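Local coordinates for protein glyoxalase-related enzyme (PDB 3BQX) that is of unknown function but belongs to the vicinal oxygen chelate (glyoxalase) superfamily, many of whose members are metal-dependent enzymes, at residues Leu11-Leu16 and Leu48-Val53; Thr81-Leu86 and Trp121-Asn126. All coordinates share one frame; numbering follows the deposited sequence.

Contact 1 (Leu11-Leu16 and Leu48-Val53)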
loop_
_atom_site.group_PDB
_atom_site.type_symbol
_atom_site.label_atom_id
_atom_site.label_comp_id
_atom_site.label_asym_id
_atom_site.label_seq_id
_atom_site.Cartn_x
_atom_site.Cartn_y
_atom_site.Cartn_z
ATOM N N LEU A 11 0.035 -6.303 4.471
ATOM C CA LEU A 11 0.688 -5.821 5.681
ATOM C C LEU A 11 1.000 -7.015 6.557
ATOM O O LEU A 11 0.132 -7.857 6.778
ATOM C CB LEU A 11 -0.226 -4.871 6.453
ATOM C CG LEU A 11 -0.711 -3.650 5.668
ATOM C CD1 LEU A 11 -1.674 -2.832 6.521
ATOM C CD2 LEU A 11 0.498 -2.812 5.246
ATOM N N GLY A 12 2.233 -7.089 7.053
ATOM C CA GLY A 12 2.610 -8.178 7.938
ATOM C C GLY A 12 2.136 -7.827 9.336
ATOM O O GLY A 12 2.374 -6.717 9.812
ATOM N N ILE A 13 1.463 -8.765 9.998
ATOM C CA ILE A 13 0.935 -8.529 11.339
ATOM C C ILE A 13 1.320 -9.630 12.323
ATOM O O ILE A 13 1.758 -10.702 11.924
ATOM C CB ILE A 13 -0.603 -8.404 11.297
ATOM C CG1 ILE A 13 -1.214 -9.710 10.785
ATOM C CG2 ILE A 13 -1.002 -7.231 10.391
ATOM C CD1 ILE A 13 -2.711 -9.828 11.032
ATOM N N GLY A 14 1.143 -9.357 13.611
ATOM C CA GLY A 14 1.493 -10.342 14.619
ATOM C C GLY A 14 0.317 -11.101 15.200
ATOM O O GLY A 14 0.466 -12.252 15.613
ATOM N N ASP A 15 -0.853 -10.473 15.227
ATOM C CA ASP A 15 -2.046 -11.100 15.788
ATOM C C ASP A 15 -3.299 -10.753 14.988
ATOM O O ASP A 15 -3.671 -9.583 14.888
ATOM C CB ASP A 15 -2.227 -10.641 17.237
ATOM C CG ASP A 15 -3.356 -11.362 17.940
ATOM O OD1 ASP A 15 -3.168 -12.540 18.315
ATOM O OD2 ASP A 15 -4.433 -10.754 18.113
ATOM N N LEU A 16 -3.958 -11.770 14.437
ATOM C CA LEU A 16 -5.165 -11.555 13.642
ATOM C C LEU A 16 -6.319 -10.888 14.378
ATOM O O LEU A 16 -6.989 -10.017 13.826
ATOM C CB LEU A 16 -5.671 -12.872 13.051
ATOM C CG LEU A 16 -5.261 -13.180 11.613
ATOM C CD1 LEU A 16 -3.775 -13.467 11.556
ATOM C CD2 LEU A 16 -6.055 -14.373 11.107
ATOM N N LEU A 48 -6.755 -5.484 0.307
ATOM C CA LEU A 48 -5.869 -5.216 1.432
ATOM C C LEU A 48 -5.774 -6.536 2.184
ATOM O O LEU A 48 -6.797 -7.138 2.525
ATOM C CB LEU A 48 -6.449 -4.139 2.363
ATOM C CG LEU A 48 -5.736 -3.994 3.719
ATOM C CD1 LEU A 48 -4.334 -3.435 3.515
ATOM C CD2 LEU A 48 -6.530 -3.065 4.630
ATOM N N ALA A 49 -4.555 -7.005 2.416
ATOM C CA ALA A 49 -4.349 -8.248 3.137
ATOM C C ALA A 49 -3.522 -8.012 4.382
ATOM O O ALA A 49 -2.590 -7.211 4.365
ATOM C CB ALA A 49 -3.636 -9.255 2.247
ATOM N N THR A 50 -3.891 -8.686 5.470
ATOM C CA THR A 50 -3.131 -8.625 6.721
ATOM C C THR A 50 -2.752 -10.088 6.961
ATOM O O THR A 50 -3.599 -10.922 7.278
ATOM C CB THR A 50 -3.965 -8.051 7.885
ATOM O OG1 THR A 50 -5.146 -8.841 8.084
ATOM C CG2 THR A 50 -4.364 -6.623 7.581
ATOM N N TRP A 51 -1.468 -10.381 6.771
ATOM C CA TRP A 51 -0.912 -11.727 6.853
ATOM C C TRP A 51 0.072 -11.844 8.013
ATOM O O TRP A 51 0.881 -10.944 8.217
ATOM C CB TRP A 51 -0.178 -11.977 5.535
ATOM C CG TRP A 51 0.053 -13.381 5.129
ATOM C CD1 TRP A 51 -0.449 -14.511 5.711
ATOM C CD2 TRP A 51 0.773 -13.810 3.969
ATOM N NE1 TRP A 51 -0.090 -15.618 4.974
ATOM C CE2 TRP A 51 0.660 -15.215 3.901
ATOM C CE3 TRP A 51 1.501 -13.140 2.975
ATOM C CZ2 TRP A 51 1.246 -15.965 2.878
ATOM C CZ3 TRP A 51 2.083 -13.888 1.955
ATOM C CH2 TRP A 51 1.949 -15.286 1.916
ATOM N N LEU A 52 0.012 -12.941 8.770
ATOM C CA LEU A 52 0.961 -13.118 9.868
ATOM C C LEU A 52 2.364 -12.985 9.281
ATOM O O LEU A 52 2.669 -13.591 8.256
ATOM C CB LEU A 52 0.797 -14.498 10.512
ATOM C CG LEU A 52 -0.487 -14.688 11.322
ATOM C CD1 LEU A 52 -0.549 -16.110 11.855
ATOM C CD2 LEU A 52 -0.523 -13.683 12.465
ATOM N N VAL A 53 3.210 -12.197 9.939
ATOM C CA VAL A 53 4.568 -11.947 9.461
ATOM C C VAL A 53 5.379 -13.192 9.117
ATOM O O VAL A 53 6.079 -13.211 8.107
ATOM C CB VAL A 53 5.373 -11.113 10.476
ATOM C CG1 VAL A 53 6.697 -10.681 9.857
ATOM C CG2 VAL A 53 4.574 -9.906 10.908
#

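Contact 2 (Thr81-Leu86 and Trp121-Asn126)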
loop_
_atom_site.group_PDB
_atom_site.type_symbol
_atom_site.label_atom_id
_atom_site.label_comp_id
_atom_site.label_asym_id
_atom_site.label_seq_id
_atom_site.Cartn_x
_atom_site.Cartn_y
_atom_site.Cartn_z
ATOM N N THR A 81 -15.242 17.425 8.833
ATOM C CA THR A 81 -15.802 16.988 10.107
ATOM C C THR A 81 -15.693 15.490 10.349
ATOM O O THR A 81 -16.032 15.012 11.429
ATOM C CB THR A 81 -17.293 17.358 10.221
ATOM O OG1 THR A 81 -18.017 16.764 9.135
ATOM C CG2 THR A 81 -17.473 18.860 10.193
ATOM N N GLU A 82 -15.225 14.748 9.350
ATOM C CA GLU A 82 -15.103 13.302 9.489
ATOM C C GLU A 82 -13.740 12.838 9.965
ATOM O O GLU A 82 -13.601 11.729 10.480
ATOM C CB GLU A 82 -15.415 12.614 8.160
ATOM C CG GLU A 82 -16.814 12.876 7.688
ATOM C CD GLU A 82 -17.811 12.686 8.804
ATOM O OE1 GLU A 82 -18.093 11.525 9.169
ATOM O OE2 GLU A 82 -18.294 13.708 9.332
ATOM N N VAL A 83 -12.731 13.684 9.795
ATOM C CA VAL A 83 -11.382 13.317 10.185
ATOM C C VAL A 83 -11.238 12.976 11.663
ATOM O O VAL A 83 -10.852 11.864 12.012
ATOM C CB VAL A 83 -10.379 14.429 9.828
ATOM C CG1 VAL A 83 -8.974 14.015 10.245
ATOM C CG2 VAL A 83 -10.425 14.704 8.328
ATOM N N ALA A 84 -11.558 13.933 12.528
ATOM C CA ALA A 84 -11.444 13.728 13.967
ATOM C C ALA A 84 -12.223 12.523 14.502
ATOM O O ALA A 84 -11.669 11.697 15.229
ATOM C CB ALA A 84 -11.870 14.995 14.708
ATOM N N PRO A 85 -13.523 12.417 14.168
ATOM C CA PRO A 85 -14.328 11.288 14.647
ATOM C C PRO A 85 -13.762 9.922 14.257
ATOM O O PRO A 85 -13.675 9.020 15.089
ATOM C CB PRO A 85 -15.693 11.546 14.019
ATOM C CG PRO A 85 -15.755 13.036 13.971
ATOM C CD PRO A 85 -14.372 13.403 13.478
ATOM N N LEU A 86 -13.382 9.775 12.991
ATOM C CA LEU A 86 -12.829 8.512 12.519
ATOM C C LEU A 86 -11.554 8.170 13.282
ATOM O O LEU A 86 -11.361 7.034 13.707
ATOM C CB LEU A 86 -12.551 8.580 11.012
ATOM C CG LEU A 86 -11.841 7.369 10.391
ATOM C CD1 LEU A 86 -12.520 6.073 10.824
ATOM C CD2 LEU A 86 -11.847 7.496 8.875
ATOM N N TRP A 121 -1.352 5.048 9.262
ATOM C CA TRP A 121 -2.499 5.455 8.476
ATOM C C TRP A 121 -2.695 6.953 8.585
ATOM O O TRP A 121 -2.635 7.520 9.681
ATOM C CB TRP A 121 -3.786 4.782 8.964
ATOM C CG TRP A 121 -3.964 3.396 8.482
ATOM C CD1 TRP A 121 -3.521 2.257 9.082
ATOM C CD2 TRP A 121 -4.595 2.993 7.262
ATOM N NE1 TRP A 121 -3.835 1.158 8.309
ATOM C CE2 TRP A 121 -4.497 1.587 7.189
ATOM C CE3 TRP A 121 -5.238 3.684 6.224
ATOM C CZ2 TRP A 121 -5.013 0.854 6.117
ATOM C CZ3 TRP A 121 -5.752 2.947 5.152
ATOM C CH2 TRP A 121 -5.636 1.552 5.113
ATOM N N GLU A 122 -2.908 7.604 7.451
ATOM C CA GLU A 122 -3.196 9.023 7.449
ATOM C C GLU A 122 -4.697 9.129 7.221
ATOM O O GLU A 122 -5.230 8.478 6.324
ATOM C CB GLU A 122 -2.477 9.751 6.310
ATOM C CG GLU A 122 -2.945 11.205 6.158
ATOM C CD GLU A 122 -2.271 11.925 5.015
ATOM O OE1 GLU A 122 -1.767 11.241 4.101
ATOM O OE2 GLU A 122 -2.262 13.178 5.019
ATOM N N ILE A 123 -5.386 9.902 8.055
ATOM C CA ILE A 123 -6.812 10.120 7.870
ATOM C C ILE A 123 -6.832 11.558 7.393
ATOM O O ILE A 123 -6.424 12.467 8.116
ATOM C CB ILE A 123 -7.607 9.968 9.178
ATOM C CG1 ILE A 123 -7.365 8.574 9.770
ATOM C CG2 ILE A 123 -9.085 10.186 8.909
ATOM C CD1 ILE A 123 -7.668 7.423 8.823
ATOM N N ALA A 124 -7.298 11.769 6.172
ATOM C CA ALA A 124 -7.263 13.101 5.604
ATOM C C ALA A 124 -8.485 13.569 4.851
ATOM O O ALA A 124 -9.244 12.775 4.297
ATOM C CB ALA A 124 -6.048 13.211 4.678
ATOM N N PHE A 125 -8.651 14.886 4.847
ATOM C CA PHE A 125 -9.705 15.542 4.098
ATOM C C PHE A 125 -8.946 16.393 3.084
ATOM O O PHE A 125 -8.264 17.344 3.459
ATOM C CB PHE A 125 -10.561 16.447 4.987
ATOM C CG PHE A 125 -11.485 17.346 4.211
ATOM C CD1 PHE A 125 -12.461 16.809 3.376
ATOM C CD2 PHE A 125 -11.356 18.729 4.286
ATOM C CE1 PHE A 125 -13.293 17.637 2.621
ATOM C CE2 PHE A 125 -12.183 19.567 3.537
ATOM C CZ PHE A 125 -13.152 19.021 2.704
ATOM N N ASN A 126 -9.021 16.017 1.812
ATOM C CA ASN A 126 -8.354 16.753 0.743
ATOM C C ASN A 126 -9.393 16.941 -0.356
ATOM O O ASN A 126 -9.542 16.098 -1.241
ATOM C CB ASN A 126 -7.165 15.963 0.195
ATOM C CG ASN A 126 -6.317 16.783 -0.754
ATOM O OD1 ASN A 126 -6.834 17.611 -1.506
ATOM N ND2 ASN A 126 -5.009 16.553 -0.734
#

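Contact 1 (Leu11-Leu16 and Leu48-Val53)
With chi1 at 62°, Ile13 holds CG1 between its own backbone N and carbonyl carbon, which turns the branch in over the neighbouring strand. CG1 then lies 3.5 Å from Trp51 O, and CD1 at its end reaches CB of Thr50 at 3.8 Å. Thr50 is rotated in the same way at OG1, and the two side chains meet obliquely on the face they share with Leu11. At the far end Val53 sets CG1 anti to its backbone N (chi1 -171°), which leaves CG2 beside that N, 3.1 Å from Ile13 O, a close fit against the same carbonyl that accepts the hydrogen bond from Val53 N.

Four backbone bonds hold the strands in register. Ala49 O accepts from Leu11 N at 2.8 Å, Leu11 O from Trp51 N, and Trp51 O from Ile13 N. Where the strand of 11-13 gives way to helix 16-26, Leu16 crosses Leu52, the last residue of its strand, at about a right angle, and Leu16 CD1 presses on Leu52 CD2 at 3.4 Å, a squeezed methyl-methyl contact. Asp15 turns away and caps the helix through Ala18 N.

Leu11 also pairs antiparallel with a strand of the second subunit, carrying the sheet across the interface. Segments 11-13 and 48-52 run at 38° to each other, the twist expected of a parallel pair; they belong to strands 8-13 and 47-52, the first and fourth of a sheet ordered 1-4-3-2: the parallel pairing characteristic of the beta-alpha-beta-beta-beta module of vicinal oxygen chelate proteins.

Contact 2 (Thr81-Leu86 and Trp121-Asn126)
The peptide planes between Ile123 and Phe125 are the flat groups that meet Val83, and each takes one of its methyls on a face. CG1 of Val83 stands above the carbonyl of Ile123, 3.7 Å from its O, while CG2 lies over the peptide joining Ala124 to Phe125, 4.1 Å from Ala124 C. The phenyl ring of Phe125 plays little part here: its CG is anti to the backbone N (chi1 169°), a rotation that carries the ring away from the helix and offers only CB, 3.8 Å from Val83 CG2. The ring itself lies by Glu80.

Beyond the backbone the contact is wholly apolar. Ile123 sends CG2 toward the helix, between Val83 and Leu86. It meets Leu86 CD2 at 3.9 Å, with the side chains crossing at about a right angle, and Val83 CG1 at 4.1 Å, where the two side chains lie alongside, pointing opposite ways. Val83 and Leu86, three positions apart on the same side of the helix, thus straddle one strand side chain, whereas Ala124, the strand residue between Ile123 and Phe125, points to the other face of the sheet. Only about 220 Å² is buried between the segments, yet all but Phe125 among the touching residues are buried in the protein.

The surroundings complete the layer. Met87 and Leu90, further along helix 83-92, also touch Ile123; Val83 reaches Leu109 of strand 109-114, and Leu86 reaches His75 of strand 71-76. The helix therefore lies across one face of a four-stranded sheet in which strand 120-125 runs between the parallel strand 71-76 and the antiparallel strand 109-114.

In the fold
Contacts 1 and 2 illustrate two kinds of joint in one repeated architecture: the first is strand pairing within the sheet of strand 8-13, the second helix-on-sheet packing against the sheet of strand 71-76. The two sheets share one strand order. The contact centres lie 24 Å apart, on opposite sides of the chain's centre, although their nearest atoms come within about 4 Å without touching. Tyr23 packs on Leu11 and Thr50, and its OH is hydrogen-bonded to NE1 of Trp121, which lies outside the packed part of contact 2; His119, just before strand 120-125, bonds Gly12 O. In relatives the active site lies in the cleft formed by such sheets, but no catalytic residue is established here.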